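Local coordinates for protein transketolase (Campylobacter jejuni, PDB 3L84) that belongs to the transketolase family of thiamine diphosphate-dependent enzymes and assembles from two copies of a three-domain chain, at residues Phe194-Val198 and Lys199-Glu203. Numbering follows the deposited sequence.
Sequences FNENV and KMRFE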
# COMPACT_ATOMS: atom_id res chain seq x y z
N PHE A 194 16.96 -2.41 -13.36
CA PHE A 194 15.96 -3.13 -14.16
C PHE A 194 16.59 -3.67 -15.41
O PHE A 194 17.28 -2.91 -16.12
CB PHE A 194 14.82 -2.18 -14.54
CG PHE A 194 13.66 -2.84 -15.26
CD1 PHE A 194 12.57 -3.33 -14.58
CD2 PHE A 194 13.64 -2.89 -16.66
CE1 PHE A 194 11.50 -3.85 -15.23
CE2 PHE A 194 12.55 -3.44 -17.31
CZ PHE A 194 11.48 -3.89 -16.61
N ASN A 195 16.42 -4.97 -15.67
CA ASN A 195 16.90 -5.57 -16.93
C ASN A 195 15.99 -6.70 -17.42
O ASN A 195 16.45 -7.60 -18.13
CB ASN A 195 18.36 -6.03 -16.81
CG ASN A 195 18.52 -7.29 -16.02
OD1 ASN A 195 17.66 -7.67 -15.22
ND2 ASN A 195 19.66 -7.98 -16.21
N GLU A 196 14.71 -6.64 -17.12
CA GLU A 196 13.73 -7.62 -17.61
C GLU A 196 13.68 -7.65 -19.12
O GLU A 196 13.90 -6.63 -19.78
CB GLU A 196 12.30 -7.29 -17.15
CG GLU A 196 12.14 -7.30 -15.68
CD GLU A 196 10.72 -7.07 -15.21
OE1 GLU A 196 9.83 -6.75 -16.02
OE2 GLU A 196 10.51 -7.16 -13.97
N ASN A 197 13.36 -8.83 -19.66
CA ASN A 197 12.95 -8.96 -21.05
C ASN A 197 11.48 -8.55 -21.09
O ASN A 197 10.57 -9.33 -20.77
CB ASN A 197 13.19 -10.38 -21.54
CG ASN A 197 12.87 -10.54 -23.00
OD1 ASN A 197 12.01 -9.84 -23.54
ND2 ASN A 197 13.56 -11.46 -23.65
N VAL A 198 11.24 -7.28 -21.42
CA VAL A 198 9.91 -6.69 -21.35
C VAL A 198 8.96 -7.36 -22.36
O VAL A 198 7.80 -7.63 -22.03
CB VAL A 198 9.96 -5.15 -21.54
CG1 VAL A 198 8.53 -4.54 -21.66
CG2 VAL A 198 10.75 -4.53 -20.36
N LYS A 199 9.46 -7.68 -23.56
CA LYS A 199 8.63 -8.38 -24.53
C LYS A 199 8.14 -9.73 -23.97
O LYS A 199 6.96 -10.04 -24.01
CB LYS A 199 9.40 -8.56 -25.82
CG LYS A 199 8.69 -9.33 -26.92
CD LYS A 199 9.46 -9.18 -28.24
CE LYS A 199 8.65 -9.68 -29.41
NZ LYS A 199 8.61 -11.14 -29.45
N MSE A 200 9.06 -10.51 -23.40
CA MSE A 200 8.69 -11.78 -22.82
C MSE A 200 7.72 -11.67 -21.64
O MSE A 200 6.78 -12.48 -21.50
CB MSE A 200 9.93 -12.55 -22.38
CG MSE A 200 9.69 -13.98 -22.01
SE MSE A 200 11.29 -14.97 -21.61
CE MSE A 200 12.57 -14.10 -22.56
N ARG A 201 7.94 -10.67 -20.78
CA ARG A 201 7.07 -10.41 -19.66
C ARG A 201 5.64 -10.21 -20.13
O ARG A 201 4.71 -10.81 -19.58
CB ARG A 201 7.55 -9.16 -18.94
CG ARG A 201 6.55 -8.45 -18.06
CD ARG A 201 7.09 -7.12 -17.60
NE ARG A 201 6.06 -6.34 -16.93
CZ ARG A 201 6.29 -5.27 -16.19
NH1 ARG A 201 7.55 -4.86 -15.95
NH2 ARG A 201 5.27 -4.57 -15.69
N PHE A 202 5.48 -9.35 -21.13
CA PHE A 202 4.12 -9.04 -21.59
C PHE A 202 3.49 -10.15 -22.43
O PHE A 202 2.29 -10.38 -22.36
CB PHE A 202 4.09 -7.70 -22.32
CG PHE A 202 4.01 -6.51 -21.37
CD1 PHE A 202 5.15 -6.02 -20.77
CD2 PHE A 202 2.81 -5.90 -21.12
CE1 PHE A 202 5.08 -4.94 -19.90
CE2 PHE A 202 2.73 -4.83 -20.26
CZ PHE A 202 3.89 -4.35 -19.65
N GLU A 203 4.32 -10.86 -23.20
CA GLU A 203 3.81 -12.04 -23.88
C GLU A 203 3.34 -13.11 -22.89
O GLU A 203 2.34 -13.79 -23.11
CB GLU A 203 4.86 -12.60 -24.86
CG GLU A 203 5.04 -11.66 -26.08
CD GLU A 203 6.09 -12.10 -27.09
OE1 GLU A 203 6.11 -11.50 -28.20
OE2 GLU A 203 6.89 -13.02 -26.82
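N197 sits at the N-cap of helix 198-204, and its OD1 accepts from M200 N at 3.0 Å along a nearly straight N-H line (171°). With CG anti to the backbone N (chi1 -176°), the short amide side chain turns back over the first turn, and the donor comes from above the carbonyl plane. Asparagine suits the place because it can satisfy a first-turn N-H that has no helical carbonyl one turn earlier. The main chain takes over next: R201 N bonds N197 O, and F202 N bonds V198 O at 3.0 Å.

R201, long and extended from CG to NE, spans back to E196 in a salt bridge, NH1 to OE1, 3.0 Å. The two planes lie 64° apart, so a single N-H reaches OE1, tilted from both, in place of a flat two-bond pairing. NH1 also bonds L155 O, and Y161 gives the guanidinium a cation-pi partner. E196 OE2 takes hydrogen bonds from Y161 and from S165 and Q205 of the second subunit, which should hold the carboxylate's rotation.

V198 CG1 lies alongside the F202 ring, 3.8 Å from CD1; both are apolar, as suits packing on L235 of the sheet. Along the helix, K199 NZ and E203 OE1 form an i to i+4 salt bridge, 2.8 Å. M200 packs on M200 of the second subunit, so this Asn-capped helix start joins the thiamine diphosphate-binding domain's parallel sheet to the dimer interface.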